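PDB 4KYX: ADP-ribose pyrophosphatase MutT from Rickettsia felis, which probably hydrolyses a pyrophosphate bond in nucleotide substrates, perhaps including 8-oxo-dGTP, as a magnesium-dependent member of the Nudix family. Local coordinates for residues T67-E72 against C100-E105; L20-R25 against F95-C100. All blocks are in the same frame, centred on the assembly; numbering follows the deposited sequence.

Contact 1 of 2, residues T67-E72 against C100-E105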
# COMPACT_ATOMS: atom_id res chain seq x y z
N THR A 67 -11.41 -11.53 -16.38
CA THR A 67 -12.84 -11.38 -16.52
C THR A 67 -13.26 -10.97 -17.93
O THR A 67 -14.45 -10.92 -18.19
CB THR A 67 -13.42 -10.33 -15.55
OG1 THR A 67 -12.95 -9.02 -15.97
CG2 THR A 67 -13.02 -10.62 -14.13
N ASN A 68 -12.32 -10.61 -18.79
CA ASN A 68 -12.59 -10.03 -20.13
C ASN A 68 -13.23 -8.64 -20.10
O ASN A 68 -13.63 -8.13 -21.14
CB ASN A 68 -13.49 -11.00 -20.93
CG ASN A 68 -13.37 -10.88 -22.42
OD1 ASN A 68 -12.30 -10.72 -22.95
ND2 ASN A 68 -14.50 -11.00 -23.13
N LEU A 69 -13.30 -8.02 -18.93
CA LEU A 69 -13.95 -6.75 -18.77
C LEU A 69 -12.94 -5.63 -18.90
O LEU A 69 -11.78 -5.77 -18.49
CB LEU A 69 -14.62 -6.63 -17.40
CG LEU A 69 -15.75 -7.60 -17.13
CD1 LEU A 69 -16.27 -7.60 -15.71
CD2 LEU A 69 -16.87 -7.32 -18.13
N ILE A 70 -13.41 -4.53 -19.47
CA ILE A 70 -12.60 -3.33 -19.66
C ILE A 70 -13.09 -2.32 -18.65
O ILE A 70 -14.26 -1.89 -18.69
CB ILE A 70 -12.77 -2.78 -21.13
CG1 ILE A 70 -12.13 -3.74 -22.11
CG2 ILE A 70 -12.15 -1.42 -21.20
CD1 ILE A 70 -12.36 -3.38 -23.59
N ILE A 71 -12.19 -1.92 -17.74
CA ILE A 71 -12.53 -0.88 -16.80
C ILE A 71 -11.81 0.36 -17.16
O ILE A 71 -10.75 0.30 -17.84
CB ILE A 71 -12.22 -1.23 -15.32
CG1 ILE A 71 -10.79 -1.70 -15.17
CG2 ILE A 71 -13.22 -2.26 -14.78
CD1 ILE A 71 -10.24 -1.43 -13.79
N GLU A 72 -12.40 1.49 -16.76
CA GLU A 72 -11.78 2.77 -16.97
C GLU A 72 -11.56 3.53 -15.65
O GLU A 72 -12.32 3.34 -14.70
CB GLU A 72 -12.60 3.64 -17.95
CG GLU A 72 -13.98 4.02 -17.42
CD GLU A 72 -14.77 4.99 -18.30
OE1 GLU A 72 -14.43 5.25 -19.53
OE2 GLU A 72 -15.79 5.48 -17.73
N CYS A 100 -16.97 -1.02 -15.10
CA CYS A 100 -16.69 -1.64 -16.39
C CYS A 100 -17.58 -1.09 -17.51
O CYS A 100 -18.71 -0.68 -17.29
CB CYS A 100 -16.72 -3.15 -16.33
SG CYS A 100 -18.37 -3.83 -16.11
N LEU A 101 -17.05 -1.14 -18.72
CA LEU A 101 -17.67 -0.57 -19.92
C LEU A 101 -18.39 -1.61 -20.78
O LEU A 101 -19.10 -1.26 -21.73
CB LEU A 101 -16.57 0.11 -20.73
CG LEU A 101 -15.91 1.29 -20.04
CD1 LEU A 101 -14.90 1.96 -20.97
CD2 LEU A 101 -16.96 2.31 -19.57
N ASN A 102 -18.20 -2.89 -20.49
CA ASN A 102 -18.64 -3.95 -21.37
C ASN A 102 -19.10 -5.14 -20.53
O ASN A 102 -18.66 -6.25 -20.76
CB ASN A 102 -17.48 -4.37 -22.29
CG ASN A 102 -16.28 -4.96 -21.53
OD1 ASN A 102 -16.01 -4.59 -20.39
ND2 ASN A 102 -15.53 -5.86 -22.18
N GLU A 103 -19.96 -4.88 -19.55
CA GLU A 103 -20.31 -5.92 -18.59
C GLU A 103 -20.88 -7.19 -19.22
O GLU A 103 -20.70 -8.28 -18.67
CB GLU A 103 -21.26 -5.38 -17.52
CG GLU A 103 -22.66 -5.01 -18.03
CD GLU A 103 -23.43 -4.24 -16.98
OE1 GLU A 103 -23.04 -3.07 -16.74
OE2 GLU A 103 -24.33 -4.83 -16.34
N HIS A 104 -21.55 -7.08 -20.38
CA HIS A 104 -22.10 -8.29 -20.99
C HIS A 104 -21.08 -9.22 -21.61
O HIS A 104 -21.43 -10.34 -21.96
CB HIS A 104 -23.18 -7.92 -22.00
CG HIS A 104 -24.32 -7.20 -21.38
ND1 HIS A 104 -24.94 -6.12 -21.98
CD2 HIS A 104 -24.90 -7.34 -20.16
CE1 HIS A 104 -25.89 -5.67 -21.17
NE2 HIS A 104 -25.88 -6.39 -20.06
N GLU A 105 -19.82 -8.76 -21.70
CA GLU A 105 -18.73 -9.58 -22.22
C GLU A 105 -18.00 -10.34 -21.10
O GLU A 105 -16.99 -10.96 -21.35
CB GLU A 105 -17.73 -8.71 -22.99
CG GLU A 105 -18.37 -8.11 -24.22
CD GLU A 105 -17.46 -7.33 -25.11
OE1 GLU A 105 -17.88 -7.16 -26.26
OE2 GLU A 105 -16.42 -6.84 -24.70
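Leu-69 and Ile-71 meet Cys-100 at the apolar centre: CB of Leu-69 lies 4.2 Å from CB of Cys-100, and the CG2 branch of Ile-71 is 3.9 Å from that same CB. The other end of Leu-69, its CD2, slides over the backbone of Asn-102 and Glu-103, while Trp-119 of strand 116-120 packs against both Leu-69 and Cys-100. Farther out, Leu-101 crosses Glu-72 at about a right angle, and its two methyls lie against the carboxylate, CD1 of Leu-101 3.6 Å from OE1 of Glu-72. Ile-71 and Cys-100 form a single beta bridge, next to which Leu-101 N donates a hydrogen bond to Ile-70 O. In this Nudix domain the bridge joins the connection following helix 55-67 to the one that leaves strand 89-99. Beyond it the side-chain amide of Asn-102 takes over from backbone pairing. Its chi1 of 63° sets CG between its own N and carbonyl carbon, with the amide turned to the 68-70 backbone. OD1 accepts an almost straight bond from Ile-70 N (2.8 Å, 177°), and ND2 gives one hydrogen to a lone pair of Asn-68 O and the other to Glu-105 OE2 (2.8 Å). Three bonds thus fix the rotation of this amide. At the polar edge Asn-68, which has positive phi just past the helix, sends ND2 to Glu-105 O at 3.1 Å.

Contact 2 of 2, residues L20-R25 against F95-C100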
# COMPACT_ATOMS: atom_id res chain seq x y z
N LEU A 20 -12.45 -3.52 -7.12
CA LEU A 20 -13.89 -3.58 -7.03
C LEU A 20 -14.45 -3.09 -8.38
O LEU A 20 -14.51 -1.91 -8.65
CB LEU A 20 -14.45 -2.76 -5.90
CG LEU A 20 -13.78 -2.91 -4.54
CD1 LEU A 20 -14.60 -2.20 -3.46
CD2 LEU A 20 -13.67 -4.39 -4.23
N ILE A 21 -14.93 -4.05 -9.17
CA ILE A 21 -15.46 -3.79 -10.49
C ILE A 21 -16.96 -3.67 -10.34
O ILE A 21 -17.62 -4.59 -9.79
CB ILE A 21 -15.24 -4.96 -11.46
CG1 ILE A 21 -13.78 -5.35 -11.55
CG2 ILE A 21 -15.76 -4.58 -12.84
CD1 ILE A 21 -13.61 -6.74 -12.11
N PHE A 22 -17.47 -2.54 -10.81
CA PHE A 22 -18.89 -2.23 -10.75
C PHE A 22 -19.56 -2.32 -12.09
O PHE A 22 -18.97 -2.01 -13.12
CB PHE A 22 -19.14 -0.84 -10.21
CG PHE A 22 -18.91 -0.70 -8.74
CD1 PHE A 22 -17.64 -0.70 -8.22
CD2 PHE A 22 -19.97 -0.51 -7.88
CE1 PHE A 22 -17.43 -0.57 -6.86
CE2 PHE A 22 -19.76 -0.35 -6.52
CZ PHE A 22 -18.50 -0.38 -6.00
N ASN A 23 -20.82 -2.74 -12.09
CA ASN A 23 -21.65 -2.76 -13.31
C ASN A 23 -22.58 -1.54 -13.35
O ASN A 23 -22.51 -0.71 -12.47
CB ASN A 23 -22.41 -4.12 -13.47
CG ASN A 23 -23.50 -4.36 -12.44
OD1 ASN A 23 -23.91 -3.49 -11.64
ND2 ASN A 23 -23.97 -5.58 -12.42
N ASN A 24 -23.46 -1.43 -14.35
CA ASN A 24 -24.43 -0.33 -14.38
C ASN A 24 -25.44 -0.23 -13.22
O ASN A 24 -25.99 0.85 -12.94
CB ASN A 24 -25.16 -0.37 -15.73
CG ASN A 24 -24.19 -0.23 -16.91
OD1 ASN A 24 -23.08 0.30 -16.75
ND2 ASN A 24 -24.61 -0.68 -18.09
N ARG A 25 -25.70 -1.34 -12.53
CA ARG A 25 -26.58 -1.35 -11.37
C ARG A 25 -25.80 -1.12 -10.07
O ARG A 25 -26.31 -1.38 -8.97
CB ARG A 25 -27.33 -2.70 -11.29
N PHE A 95 -6.51 -1.48 -2.91
CA PHE A 95 -7.80 -1.61 -3.58
C PHE A 95 -8.13 -0.39 -4.38
O PHE A 95 -7.93 0.74 -3.94
CB PHE A 95 -8.92 -1.82 -2.58
CG PHE A 95 -8.92 -3.20 -2.00
CD1 PHE A 95 -9.53 -4.23 -2.66
CD2 PHE A 95 -8.28 -3.45 -0.77
CE1 PHE A 95 -9.55 -5.53 -2.11
CE2 PHE A 95 -8.31 -4.74 -0.24
CZ PHE A 95 -8.94 -5.77 -0.92
N LEU A 96 -8.71 -0.67 -5.56
CA LEU A 96 -9.23 0.34 -6.42
C LEU A 96 -10.63 0.00 -6.88
O LEU A 96 -11.04 -1.12 -6.76
CB LEU A 96 -8.34 0.54 -7.63
CG LEU A 96 -6.92 0.95 -7.37
CD1 LEU A 96 -6.02 -0.28 -7.31
CD2 LEU A 96 -6.51 1.88 -8.47
N LYS A 97 -11.39 1.00 -7.23
CA LYS A 97 -12.68 0.76 -7.81
C LYS A 97 -12.83 1.33 -9.21
O LYS A 97 -12.27 2.37 -9.54
CB LYS A 97 -13.81 1.21 -6.92
CG LYS A 97 -13.94 2.67 -6.68
CD LYS A 97 -15.41 3.02 -6.39
CE LYS A 97 -15.52 4.56 -6.40
NZ LYS A 97 -15.36 5.17 -5.05
N ALA A 98 -13.62 0.63 -10.03
CA ALA A 98 -13.90 1.13 -11.35
C ALA A 98 -15.19 0.55 -11.88
O ALA A 98 -15.58 -0.57 -11.52
CB ALA A 98 -12.77 0.77 -12.29
N HIS A 99 -15.85 1.33 -12.73
CA HIS A 99 -16.95 0.79 -13.52
C HIS A 99 -16.42 0.14 -14.77
O HIS A 99 -15.47 0.64 -15.39
CB HIS A 99 -17.97 1.88 -13.86
CG HIS A 99 -18.99 2.07 -12.80
ND1 HIS A 99 -20.22 1.45 -12.83
CD2 HIS A 99 -18.92 2.74 -11.63
CE1 HIS A 99 -20.89 1.78 -11.74
NE2 HIS A 99 -20.12 2.56 -10.99
N CYS A 100 -16.97 -1.02 -15.10
CA CYS A 100 -16.69 -1.64 -16.39
C CYS A 100 -17.58 -1.09 -17.51
O CYS A 100 -18.71 -0.68 -17.29
CB CYS A 100 -16.72 -3.15 -16.33
SG CYS A 100 -18.37 -3.83 -16.11
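With chi1 of -73°, Phe-22 has its ring carbon CG anti to the carbonyl carbon, and His-99 takes the same rotamer (chi1 -86°), which brings its ring close to Phe-22. CB of Phe-22 consequently sits over the centre of the imidazole face, 3.5 Å from the ring centroid, a CH-pi contact. The two rings meet obliquely, with planes 34° apart. Asn-23 O approaches the imidazole edge, 3.1 Å from CE1 of His-99. The phenyl ring also reaches Lys-97, its CE1 4.0 Å from CB of that lysine, and Ala-98 O lies in the ring plane at its edge. Leu-20, Phe-22, Lys-97 and His-99 lie on one face of the sheet, with CB of Leu-20 beside that of Lys-97; Ile-21 and Ala-98 point to the other, where Ile-21 CG2 packs on Cys-100 CB. Four backbone bonds of 2.8 to 3.0 Å run from Leu-20 N to Leu-96 O, Ala-98 N to Leu-20 O, Phe-22 N to Ala-98 O, and Cys-100 N to Phe-22 O. Leu-20 thus straddles Lys-97, Phe-22 His-99, and Ala-98 Ile-21. This pattern marks a parallel pair, here strands 14-22 and 89-99 of the mixed Nudix sheet.

In the fold
From the N terminus, strand 14-22 supplies the first half of contact 2, whose partner comes 70 residues later at the end of strand 89-99. The loop so closed holds strands 28-34, 40-43, 45-48 and 75-84 and helix 55-67. Within it, 67-72 leaves that helix and opens contact 1, which closes on 100-105 around the hairpin of strands 75-84 and 89-99. The segments alternate, so the two closures cross, sharing Cys-100. Their centres are 9 Å apart: Ile-71 packs on Ala-98, and Glu-103 OE1 probably accepts a hydrogen bond from Asn-24 N. Contact 2 pairs strands 14-22 and 89-99, and contact 1 ties the loop after helix 55-67 to the loop that leaves strand 89-99.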